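Local coordinates for protein aspartate-semialdehyde dehydrogenase 2 (Vibrio cholerae, PDB 2R00) that catalyses the NADPH-dependent reductive dephosphorylation of L-aspartyl-4-phosphate to L-aspartate semialdehyde, an early step in lysine, threonine and methionine biosynthesis, at residues N130-Q135 with Y242-A247; T156-S161 with C235-V240; A163-I168 with N315-A320. One frame throughout, in Å; residues are numbered along the deposited sequence.

In the fold
The three contacts meet around Cys131 and His244. Interaction 1 brings the start of helix 131-147, with the acyl-thioester residue Cys131, up to strand 244-252, which carries His244, the probable proton acceptor. Interaction 2, about 11 Å away between centres, joins strands 149-159 and 230-238 of the same sheet and holds the probable substrate residues Gln158 and Arg237; Thr156 CB is 3.6 Å from His244 NE2. Interaction 3, about 10 Å from interaction 1 between centres, brings loop 163-168 to helix 316-335 and carries Asn315, which probably binds NADP(+). There Val316 O is 3.5 Å from Cys131 SG, and Gly243 N and Gly164 O form a probable backbone hydrogen bond of 2.7 Å.

Interaction 1: residues N130-Q135 with Y242-A247; sequences NCSTIQ and YGHAEA
The imidazole of His244 reaches Gln135 OE1 with ND1, while its other nitrogen, NE2, lies by the hydroxyl of Ser132; both partners come from the first turns of helix 131-147. His244 ND1 donates to Gln135 OE1 over 2.6 Å. The bond is short but bent, with an N-H...O angle of 137°, and it reaches the amide oxygen from the side, tilted from the carbonyl plane. OE1 meets the ring at its edge while the amide stands nearly upright to it, the two planes 80° apart. A chi1 of 180°, which sets CG anti to the backbone N, extends the ring from the strand toward the helix. Beyond it, Ser132 OG lies obliquely to the ring, 2.7 Å from His244 NE2.

The helix starts with an N-cap: Asn130 OD1 accepts from Ser132 N at 3.1 Å, in its carbonyl plane and on a lone pair. Cys131, which forms the acyl-thioester, follows directly in the first turn. A cysteine at a helix start near a histidine of the sheet, the probable proton acceptor, is the arrangement known in this family. Here Cys131 SG and His244 ND1 are 5.7 Å apart, a separation too long for direct contact.

Two residues along the strand, Glu246 points to the same side as His244, its extended chain ending against the first turn of the helix. Its OE2 lies only 2.5 Å from Ser132 O, close enough that an acid proton probably sits between the two oxygens. With Glu246 OE1 3.8 Å from Gln135 CB, the acid group lies between Ser132 and Gln135, three residues apart on the helix. Thr156 of the adjacent strand touches Ser132, His244 and Glu246, and Met216 of helix 211-223 packs on Ser132 and Glu246. Ala245, facing away from the helix, packs on Cys197 of the second subunit.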
ATOM      1  N   ASN A 130      15.869 -11.248   3.310  1.00 25.61           N
ATOM      2  CA  ASN A 130      14.678 -10.819   4.007  1.00 28.17           C
ATOM      3  C   ASN A 130      13.448 -11.401   3.310  1.00 28.79           C
ATOM      4  O   ASN A 130      13.404 -11.432   2.078  1.00 28.36           O
ATOM      5  CB  ASN A 130      14.649  -9.288   3.978  1.00 28.23           C
ATOM      6  CG  ASN A 130      13.702  -8.702   4.992  1.00 31.97           C
ATOM      7  OD1 ASN A 130      12.491  -8.822   4.859  1.00 35.42           O
ATOM      8  ND2 ASN A 130      14.252  -8.060   6.019  1.00 35.11           N
ATOM      9  N   CYS A 131      12.455 -11.862   4.078  1.00 31.12           N
ATOM     10  CA  CYS A 131      11.221 -12.434   3.483  1.00 30.97           C
ATOM     11  C   CYS A 131      10.546 -11.472   2.508  1.00 30.49           C
ATOM     12  O   CYS A 131      10.038 -11.904   1.480  1.00 29.86           O
ATOM     13  CB  CYS A 131      10.217 -12.929   4.541  1.00 31.74           C
ATOM     14  SG  CYS A 131       8.863 -14.043   3.886  1.00 36.01           S
ATOM     15  N   SER A 132      10.571 -10.174   2.822  1.00 30.07           N
ATOM     16  CA  SER A 132      10.101  -9.140   1.900  1.00 30.07           C
ATOM     17  C   SER A 132      10.773  -9.225   0.527  1.00 29.05           C
ATOM     18  O   SER A 132      10.105  -9.133  -0.505  1.00 29.13           O
ATOM     19  CB  SER A 132      10.368  -7.753   2.475  1.00 30.73           C
ATOM     20  OG  SER A 132       9.316  -7.335   3.318  1.00 33.44           O
ATOM     21  N   THR A 133      12.095  -9.378   0.529  1.00 27.79           N
ATOM     22  CA  THR A 133      12.885  -9.459  -0.702  1.00 27.04           C
ATOM     23  C   THR A 133      12.662 -10.797  -1.410  1.00 26.21           C
ATOM     24  O   THR A 133      12.545 -10.840  -2.631  1.00 25.93           O
ATOM     25  CB  THR A 133      14.393  -9.294  -0.416  1.00 27.00           C
ATOM     26  OG1 THR A 133      14.601  -8.129   0.387  1.00 28.04           O
ATOM     27  CG2 THR A 133      15.176  -9.167  -1.721  1.00 26.91           C
ATOM     28  N   ILE A 134      12.617 -11.881  -0.641  1.00 25.59           N
ATOM     29  CA  ILE A 134      12.274 -13.203  -1.184  1.00 25.86           C
ATOM     30  C   ILE A 134      10.932 -13.154  -1.939  1.00 26.36           C
ATOM     31  O   ILE A 134      10.872 -13.481  -3.126  1.00 27.06           O
ATOM     32  CB  ILE A 134      12.226 -14.283  -0.080  1.00 25.77           C
ATOM     33  CG1 ILE A 134      13.603 -14.441   0.582  1.00 24.57           C
ATOM     34  CG2 ILE A 134      11.735 -15.636  -0.661  1.00 25.53           C
ATOM     35  CD1 ILE A 134      13.590 -15.294   1.857  1.00 25.14           C
ATOM     36  N   GLN A 135       9.883 -12.715  -1.251  1.00 26.85           N
ATOM     37  CA  GLN A 135       8.528 -12.598  -1.816  1.00 27.91           C
ATOM     38  C   GLN A 135       8.540 -11.869  -3.157  1.00 26.79           C
ATOM     39  O   GLN A 135       8.014 -12.369  -4.155  1.00 26.93           O
ATOM     40  CB  GLN A 135       7.650 -11.767  -0.879  1.00 27.99           C
ATOM     41  CG  GLN A 135       6.825 -12.494   0.165  1.00 31.17           C
ATOM     42  CD  GLN A 135       6.140 -11.514   1.120  1.00 31.36           C
ATOM     43  OE1 GLN A 135       6.462 -11.486   2.312  1.00 37.29           O
ATOM     44  NE2 GLN A 135       5.214 -10.685   0.599  1.00 33.16           N
ATOM     45  N   TYR A 242      -1.659  -9.121  10.479  1.00 33.68           N
ATOM     46  CA  TYR A 242      -1.261 -10.540  10.495  1.00 33.70           C
ATOM     47  C   TYR A 242      -0.758 -10.986   9.120  1.00 32.96           C
ATOM     48  O   TYR A 242      -1.509 -11.002   8.146  1.00 32.65           O
ATOM     49  CB  TYR A 242      -2.431 -11.435  10.952  1.00 34.66           C
ATOM     50  CG  TYR A 242      -2.903 -11.119  12.357  1.00 36.10           C
ATOM     51  CD1 TYR A 242      -2.337 -11.761  13.461  1.00 37.75           C
ATOM     52  CD2 TYR A 242      -3.895 -10.162  12.585  1.00 37.80           C
ATOM     53  CE1 TYR A 242      -2.752 -11.461  14.762  1.00 38.64           C
ATOM     54  CE2 TYR A 242      -4.322  -9.857  13.880  1.00 38.03           C
ATOM     55  CZ  TYR A 242      -3.740 -10.511  14.961  1.00 37.58           C
ATOM     56  OH  TYR A 242      -4.146 -10.214  16.237  1.00 37.63           O
ATOM     57  N   GLY A 243       0.519 -11.345   9.055  1.00 32.16           N
ATOM     58  CA  GLY A 243       1.161 -11.701   7.803  1.00 31.13           C
ATOM     59  C   GLY A 243       1.855 -10.493   7.208  1.00 31.00           C
ATOM     60  O   GLY A 243       2.016  -9.459   7.869  1.00 30.87           O
ATOM     61  N   HIS A 244       2.258 -10.622   5.952  1.00 30.40           N
ATOM     62  CA  HIS A 244       3.047  -9.600   5.294  1.00 30.74           C
ATOM     63  C   HIS A 244       2.542  -9.376   3.879  1.00 29.65           C
ATOM     64  O   HIS A 244       2.159 -10.323   3.192  1.00 29.24           O
ATOM     65  CB  HIS A 244       4.526 -10.019   5.275  1.00 31.75           C
ATOM     66  CG  HIS A 244       5.426  -9.032   4.603  1.00 34.98           C
ATOM     67  ND1 HIS A 244       5.895  -9.210   3.319  1.00 38.24           N
ATOM     68  CD2 HIS A 244       5.932  -7.850   5.029  1.00 38.18           C
ATOM     69  CE1 HIS A 244       6.654  -8.183   2.982  1.00 38.96           C
ATOM     70  NE2 HIS A 244       6.691  -7.341   4.002  1.00 39.66           N
ATOM     71  N   ALA A 245       2.550  -8.123   3.444  1.00 28.45           N
ATOM     72  CA  ALA A 245       2.097  -7.791   2.095  1.00 27.95           C
ATOM     73  C   ALA A 245       3.013  -6.761   1.450  1.00 27.53           C
ATOM     74  O   ALA A 245       3.686  -6.003   2.153  1.00 27.62           O
ATOM     75  CB  ALA A 245       0.663  -7.283   2.127  1.00 27.23           C
ATOM     76  N   GLU A 246       3.033  -6.758   0.115  1.00 27.28           N
ATOM     77  CA  GLU A 246       3.774  -5.787  -0.685  1.00 27.37           C
ATOM     78  C   GLU A 246       2.949  -5.381  -1.882  1.00 26.81           C
ATOM     79  O   GLU A 246       2.342  -6.223  -2.515  1.00 26.85           O
ATOM     80  CB  GLU A 246       5.060  -6.387  -1.225  1.00 27.97           C
ATOM     81  CG  GLU A 246       5.924  -7.014  -0.190  1.00 29.71           C
ATOM     82  CD  GLU A 246       7.125  -7.653  -0.782  1.00 31.45           C
ATOM     83  OE1 GLU A 246       7.043  -8.186  -1.908  1.00 34.26           O
ATOM     84  OE2 GLU A 246       8.158  -7.623  -0.117  1.00 33.28           O
ATOM     85  N   ALA A 247       2.948  -4.088  -2.184  1.00 26.34           N
ATOM     86  CA  ALA A 247       2.381  -3.558  -3.417  1.00 25.63           C
ATOM     87  C   ALA A 247       3.562  -3.235  -4.317  1.00 25.26           C
ATOM     88  O   ALA A 247       4.499  -2.539  -3.890  1.00 25.31           O
ATOM     89  CB  ALA A 247       1.570  -2.293  -3.129  1.00 25.14           C
TER

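Interaction 2: residues T156-S161 with C235-V240; sequences TYQSVS and CVRVPV
Arg237 leans over the end of strand 149-159. Its CB lies 4.0 Å from Gln158 O, and CG presses on Val160, 3.2 Å from its CA. The chain then bends at chi2 (91°), which turns it back across the neighbouring strand: NE comes within 3.2 Å of Gln158 CG, at the guanidinium edge, and Ser159 O lies 3.0 Å from CZ, over the centre of one guanidinium face. That carbonyl makes no hydrogen bond with the group. NH2 reaches Gln158 OE1 in a straight but weak hydrogen bond of 3.4 Å, with amide and guanidinium planes 77° apart. Both side chains probably bind substrate, and they lie on the same sheet face as Thr156 and Cys235.

The backbones pair in parallel register, as in Val238 N to Gln158 O at 2.8 Å. One water links Thr156 OG1, Gln158 NE2 and Val236 O.

Tyr157 and Val236 share the other face, and Tyr157 CB also meets Val238 CG1, while the tyrosine hydroxyl bonds to Tyr157 of the second subunit. Glu212 of helix 211-223 accepts from Gln158 NE2, and strand 149-159 runs between strands 230-238 and 244-252.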
ATOM      1  N   THR A 156       5.994  -2.157   1.349  1.00 25.04           N
ATOM      2  CA  THR A 156       5.817  -3.343   2.184  1.00 25.03           C
ATOM      3  C   THR A 156       5.036  -2.971   3.431  1.00 25.76           C
ATOM      4  O   THR A 156       5.132  -1.847   3.919  1.00 25.46           O
ATOM      5  CB  THR A 156       7.166  -4.006   2.624  1.00 24.88           C
ATOM      6  OG1 THR A 156       7.863  -3.152   3.548  1.00 25.17           O
ATOM      7  CG2 THR A 156       8.056  -4.308   1.423  1.00 24.15           C
ATOM      8  N   TYR A 157       4.292  -3.937   3.956  1.00 26.62           N
ATOM      9  CA  TYR A 157       3.405  -3.700   5.079  1.00 28.11           C
ATOM     10  C   TYR A 157       3.633  -4.773   6.133  1.00 29.43           C
ATOM     11  O   TYR A 157       3.572  -5.968   5.839  1.00 28.67           O
ATOM     12  CB  TYR A 157       1.942  -3.757   4.628  1.00 27.75           C
ATOM     13  CG  TYR A 157       1.573  -2.839   3.490  1.00 27.06           C
ATOM     14  CD1 TYR A 157       1.556  -3.301   2.177  1.00 28.51           C
ATOM     15  CD2 TYR A 157       1.207  -1.520   3.727  1.00 27.35           C
ATOM     16  CE1 TYR A 157       1.193  -2.471   1.116  1.00 27.73           C
ATOM     17  CE2 TYR A 157       0.836  -0.676   2.680  1.00 27.93           C
ATOM     18  CZ  TYR A 157       0.835  -1.158   1.376  1.00 28.25           C
ATOM     19  OH  TYR A 157       0.487  -0.328   0.332  1.00 27.76           O
ATOM     20  N   GLN A 158       3.897  -4.330   7.356  1.00 31.33           N
ATOM     21  CA  GLN A 158       4.038  -5.216   8.499  1.00 34.17           C
ATOM     22  C   GLN A 158       3.553  -4.501   9.752  1.00 34.85           C
ATOM     23  O   GLN A 158       3.485  -3.274   9.785  1.00 34.87           O
ATOM     24  CB  GLN A 158       5.497  -5.663   8.665  1.00 33.80           C
ATOM     25  CG  GLN A 158       6.479  -4.526   8.856  1.00 35.19           C
ATOM     26  CD  GLN A 158       7.928  -4.965   8.704  1.00 36.69           C
ATOM     27  OE1 GLN A 158       8.315  -6.043   9.167  1.00 41.66           O
ATOM     28  NE2 GLN A 158       8.736  -4.133   8.046  1.00 38.57           N
ATOM     29  N   SER A 159       3.227  -5.283  10.779  1.00 36.34           N
ATOM     30  CA  SER A 159       2.705  -4.765  12.047  1.00 37.91           C
ATOM     31  C   SER A 159       3.700  -3.831  12.721  1.00 39.18           C
ATOM     32  O   SER A 159       4.910  -4.036  12.622  1.00 38.75           O
ATOM     33  CB  SER A 159       2.448  -5.926  12.993  1.00 37.49           C
ATOM     34  OG  SER A 159       3.677  -6.571  13.291  1.00 37.87           O
ATOM     35  N   VAL A 160       3.192  -2.831  13.436  1.00 41.00           N
ATOM     36  CA  VAL A 160       4.061  -1.964  14.240  1.00 42.86           C
ATOM     37  C   VAL A 160       4.696  -2.715  15.422  1.00 43.70           C
ATOM     38  O   VAL A 160       5.819  -2.407  15.819  1.00 43.73           O
ATOM     39  CB  VAL A 160       3.349  -0.636  14.671  1.00 43.13           C
ATOM     40  CG1 VAL A 160       2.139  -0.907  15.562  1.00 43.62           C
ATOM     41  CG2 VAL A 160       4.339   0.335  15.352  1.00 43.85           C
ATOM     42  N   SER A 161       4.003  -3.735  15.929  1.00 45.30           N
ATOM     43  CA  SER A 161       4.405  -4.440  17.161  1.00 46.73           C
ATOM     44  C   SER A 161       5.473  -5.523  16.975  1.00 47.80           C
ATOM     45  O   SER A 161       6.154  -5.900  17.936  1.00 48.03           O
ATOM     46  CB  SER A 161       3.182  -5.041  17.860  1.00 46.66           C
ATOM     47  OG  SER A 161       2.743  -6.219  17.199  1.00 47.18           O
ATOM     48  N   CYS A 235       8.769   1.260   3.347  1.00 28.18           N
ATOM     49  CA  CYS A 235       8.523   0.224   4.329  1.00 29.51           C
ATOM     50  C   CYS A 235       7.627   0.808   5.406  1.00 30.40           C
ATOM     51  O   CYS A 235       8.053   1.652   6.197  1.00 30.81           O
ATOM     52  CB  CYS A 235       9.847  -0.323   4.878  1.00 29.54           C
ATOM     53  SG  CYS A 235      10.846  -1.091   3.550  1.00 31.36           S
ATOM     54  N   VAL A 236       6.374   0.363   5.393  1.00 31.23           N
ATOM     55  CA  VAL A 236       5.301   0.963   6.174  1.00 32.29           C
ATOM     56  C   VAL A 236       4.894   0.061   7.331  1.00 32.87           C
ATOM     57  O   VAL A 236       4.772  -1.161   7.179  1.00 32.97           O
ATOM     58  CB  VAL A 236       4.074   1.260   5.259  1.00 32.33           C
ATOM     59  CG1 VAL A 236       2.851   1.608   6.067  1.00 33.05           C
ATOM     60  CG2 VAL A 236       4.395   2.395   4.314  1.00 33.09           C
ATOM     61  N   ARG A 237       4.703   0.662   8.499  1.00 33.47           N
ATOM     62  CA  ARG A 237       4.193  -0.096   9.626  1.00 34.13           C
ATOM     63  C   ARG A 237       2.696   0.145   9.737  1.00 33.96           C
ATOM     64  O   ARG A 237       2.224   1.291   9.642  1.00 33.57           O
ATOM     65  CB  ARG A 237       4.913   0.284  10.911  1.00 34.71           C
ATOM     66  CG  ARG A 237       5.576  -0.905  11.574  1.00 37.63           C
ATOM     67  CD  ARG A 237       7.009  -1.112  11.112  1.00 41.08           C
ATOM     68  NE  ARG A 237       7.422  -2.522  11.168  1.00 44.13           N
ATOM     69  CZ  ARG A 237       7.786  -3.185  12.272  1.00 46.31           C
ATOM     70  NH1 ARG A 237       7.783  -2.587  13.460  1.00 47.18           N
ATOM     71  NH2 ARG A 237       8.143  -4.465  12.194  1.00 46.12           N
ATOM     72  N   VAL A 238       1.943  -0.933   9.897  1.00 33.90           N
ATOM     73  CA  VAL A 238       0.494  -0.797  10.066  1.00 34.20           C
ATOM     74  C   VAL A 238       0.044  -1.097  11.513  1.00 34.40           C
ATOM     75  O   VAL A 238       0.567  -2.028  12.141  1.00 33.81           O
ATOM     76  CB  VAL A 238      -0.343  -1.525   8.945  1.00 34.19           C
ATOM     77  CG1 VAL A 238       0.528  -2.231   7.910  1.00 34.26           C
ATOM     78  CG2 VAL A 238      -1.442  -2.419   9.516  1.00 34.27           C
ATOM     79  N   PRO A 239      -0.898  -0.283  12.048  1.00 34.50           N
ATOM     80  CA  PRO A 239      -1.354  -0.426  13.441  1.00 34.94           C
ATOM     81  C   PRO A 239      -1.548  -1.883  13.881  1.00 34.94           C
ATOM     82  O   PRO A 239      -0.966  -2.285  14.884  1.00 35.27           O
ATOM     83  CB  PRO A 239      -2.671   0.357  13.463  1.00 34.88           C
ATOM     84  CG  PRO A 239      -2.457   1.445  12.450  1.00 35.03           C
ATOM     85  CD  PRO A 239      -1.579   0.840  11.365  1.00 34.56           C
ATOM     86  N   VAL A 240      -2.328  -2.666  13.134  1.00 34.93           N
ATOM     87  CA  VAL A 240      -2.496  -4.104  13.418  1.00 34.91           C
ATOM     88  C   VAL A 240      -2.477  -4.911  12.109  1.00 34.56           C
ATOM     89  O   VAL A 240      -3.200  -4.575  11.176  1.00 34.61           O
ATOM     90  CB  VAL A 240      -3.805  -4.397  14.214  1.00 35.30           C
ATOM     91  CG1 VAL A 240      -3.791  -5.820  14.775  1.00 35.29           C
ATOM     92  CG2 VAL A 240      -4.015  -3.379  15.354  1.00 35.25           C
TER
HETATM   93  O   HOH W   1       7.202  -2.639   6.177  1.00 34.30           O
HETATM   94  O   HOH W   2       0.818  -4.205  15.576  1.00 36.78           O

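Interaction 3: residues A163-I168 with N315-A320; sequences AGKAGI and NVRKGA
The guanidinium of Arg317 has one face laid over Lys165, whose CB comes within 3.5 Å of NH2 and 3.6 Å of NE. Lys165 CG follows at 3.6 Å from NH2, and the two side chains cross at about a right angle, aliphatic stem against flat cation. Arg317 also touches Ala14, Val15 and Thr18 of helix 14-25, in the nucleotide-binding domain. Asn315 lies against the backbone of Ala166, with Asn315 CB 3.9 Å from Ala166 O.

From CG onward Lys165 turns aside: a bend at chi2 (-79°) and further ones carry the ammonium group back over its own loop. There NZ donates to Ala163 O at 3.3 Å, from above the carbonyl plane, and bonds weakly to Gly162 O; Lys165 NZ is 6.5 Å from Arg317 NH2.

Asn315 occupies the N-cap position of the C-terminal helix 316-335 and probably takes part in NADP(+) binding, as does Ala14, so the contact lies where loop 163-168 and this helix approach the dinucleotide site of the Rossmann-type domain. The loop carbonyl Lys165 O accepts from Val316 N, in the first turn, over 2.9 Å with a bent N-H...O angle of 131°. Val316 CB rests on the same oxygen, and its CG2 packs against His244, the probable proton acceptor.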
ATOM      1  N   ALA A 163       4.606  -8.523  15.941  1.00 51.69           N
ATOM      2  CA  ALA A 163       3.820  -9.760  15.953  1.00 52.45           C
ATOM      3  C   ALA A 163       3.119  -9.963  14.606  1.00 53.09           C
ATOM      4  O   ALA A 163       3.295  -9.166  13.678  1.00 53.02           O
ATOM      5  CB  ALA A 163       2.810  -9.746  17.101  1.00 52.24           C
ATOM      6  N   GLY A 164       2.342 -11.037  14.498  1.00 53.91           N
ATOM      7  CA  GLY A 164       1.597 -11.341  13.275  1.00 54.92           C
ATOM      8  C   GLY A 164       2.374 -12.123  12.227  1.00 55.57           C
ATOM      9  O   GLY A 164       1.842 -12.429  11.156  1.00 55.36           O
ATOM     10  N   LYS A 165       3.624 -12.459  12.544  1.00 56.31           N
ATOM     11  CA  LYS A 165       4.533 -13.146  11.615  1.00 57.11           C
ATOM     12  C   LYS A 165       4.064 -14.557  11.220  1.00 57.64           C
ATOM     13  O   LYS A 165       4.558 -15.128  10.244  1.00 57.55           O
ATOM     14  CB  LYS A 165       5.952 -13.214  12.208  1.00 57.14           C
ATOM     15  CG  LYS A 165       6.555 -11.880  12.671  1.00 57.28           C
ATOM     16  CD  LYS A 165       7.102 -11.047  11.516  1.00 57.37           C
ATOM     17  CE  LYS A 165       6.129  -9.959  11.076  1.00 57.92           C
ATOM     18  NZ  LYS A 165       6.072  -8.794  12.012  1.00 56.66           N
ATOM     19  N   ALA A 166       3.118 -15.104  11.985  1.00 58.41           N
ATOM     20  CA  ALA A 166       2.577 -16.446  11.749  1.00 59.33           C
ATOM     21  C   ALA A 166       1.227 -16.421  11.027  1.00 60.10           C
ATOM     22  O   ALA A 166       0.835 -17.414  10.408  1.00 60.12           O
ATOM     23  CB  ALA A 166       2.459 -17.206  13.063  1.00 59.19           C
ATOM     24  N   GLY A 167       0.517 -15.296  11.134  1.00 60.97           N
ATOM     25  CA  GLY A 167      -0.767 -15.086  10.450  1.00 62.02           C
ATOM     26  C   GLY A 167      -1.918 -16.007  10.832  1.00 62.80           C
ATOM     27  O   GLY A 167      -3.002 -15.921  10.243  1.00 62.99           O
ATOM     28  N   ILE A 168      -1.683 -16.886  11.811  1.00 63.43           N
ATOM     29  CA  ILE A 168      -2.669 -17.886  12.250  1.00 63.76           C
ATOM     30  C   ILE A 168      -2.880 -17.826  13.775  1.00 64.09           C
ATOM     31  O   ILE A 168      -3.654 -18.606  14.337  1.00 64.08           O
ATOM     32  CB  ILE A 168      -2.272 -19.330  11.775  1.00 63.85           C
ATOM     33  CG1 ILE A 168      -3.504 -20.239  11.657  1.00 63.78           C
ATOM     34  CG2 ILE A 168      -1.169 -19.944  12.662  1.00 63.67           C
ATOM     35  CD1 ILE A 168      -3.351 -21.364  10.642  1.00 63.12           C
ATOM     36  N   ASN A 315       2.253 -16.890   6.243  1.00 36.07           N
ATOM     37  CA  ASN A 315       3.232 -17.281   7.253  1.00 36.34           C
ATOM     38  C   ASN A 315       4.636 -16.837   6.864  1.00 36.28           C
ATOM     39  O   ASN A 315       5.332 -17.512   6.096  1.00 36.63           O
ATOM     40  CB  ASN A 315       3.180 -18.785   7.557  1.00 36.42           C
ATOM     41  CG  ASN A 315       3.886 -19.141   8.855  1.00 37.50           C
ATOM     42  OD1 ASN A 315       3.359 -19.891   9.678  1.00 38.12           O
ATOM     43  ND2 ASN A 315       5.084 -18.591   9.054  1.00 36.10           N
ATOM     44  N   VAL A 316       5.038 -15.697   7.418  1.00 36.23           N
ATOM     45  CA  VAL A 316       6.317 -15.065   7.101  1.00 36.53           C
ATOM     46  C   VAL A 316       7.512 -15.939   7.482  1.00 36.22           C
ATOM     47  O   VAL A 316       8.486 -16.021   6.737  1.00 36.09           O
ATOM     48  CB  VAL A 316       6.435 -13.659   7.752  1.00 36.60           C
ATOM     49  CG1 VAL A 316       7.743 -13.000   7.371  1.00 36.97           C
ATOM     50  CG2 VAL A 316       5.276 -12.771   7.318  1.00 36.89           C
ATOM     51  N   ARG A 317       7.421 -16.589   8.638  1.00 36.22           N
ATOM     52  CA  ARG A 317       8.480 -17.467   9.128  1.00 36.88           C
ATOM     53  C   ARG A 317       8.707 -18.675   8.214  1.00 36.12           C
ATOM     54  O   ARG A 317       9.853 -19.059   7.967  1.00 36.09           O
ATOM     55  CB  ARG A 317       8.187 -17.914  10.566  1.00 36.73           C
ATOM     56  CG  ARG A 317       8.016 -16.750  11.537  1.00 38.46           C
ATOM     57  CD  ARG A 317       7.724 -17.225  12.957  1.00 39.44           C
ATOM     58  NE  ARG A 317       7.253 -16.136  13.819  1.00 45.33           N
ATOM     59  CZ  ARG A 317       8.038 -15.258  14.451  1.00 47.86           C
ATOM     60  NH1 ARG A 317       9.364 -15.320  14.344  1.00 49.33           N
ATOM     61  NH2 ARG A 317       7.492 -14.309  15.204  1.00 48.94           N
ATOM     62  N   LYS A 318       7.616 -19.250   7.704  1.00 35.55           N
ATOM     63  CA  LYS A 318       7.675 -20.432   6.841  1.00 35.26           C
ATOM     64  C   LYS A 318       8.290 -20.113   5.480  1.00 34.44           C
ATOM     65  O   LYS A 318       8.962 -20.965   4.880  1.00 34.93           O
ATOM     66  CB  LYS A 318       6.286 -21.079   6.691  1.00 35.48           C
ATOM     67  CG  LYS A 318       6.337 -22.542   6.243  1.00 37.26           C
ATOM     68  CD  LYS A 318       5.157 -23.359   6.766  1.00 40.58           C
ATOM     69  CE  LYS A 318       5.434 -24.855   6.637  1.00 42.12           C
ATOM     70  NZ  LYS A 318       4.262 -25.682   7.023  1.00 43.94           N
ATOM     71  N   GLY A 319       8.074 -18.885   5.006  1.00 33.18           N
ATOM     72  CA  GLY A 319       8.708 -18.409   3.779  1.00 32.05           C
ATOM     73  C   GLY A 319      10.221 -18.330   3.930  1.00 30.90           C
ATOM     74  O   GLY A 319      10.966 -18.842   3.091  1.00 30.93           O
ATOM     75  N   ALA A 320      10.664 -17.692   5.009  1.00 29.85           N
ATOM     76  CA  ALA A 320      12.088 -17.585   5.348  1.00 29.11           C
ATOM     77  C   ALA A 320      12.737 -18.960   5.532  1.00 28.53           C
ATOM     78  O   ALA A 320      13.808 -19.235   4.982  1.00 28.23           O
ATOM     79  CB  ALA A 320      12.253 -16.759   6.600  1.00 29.02           C
TER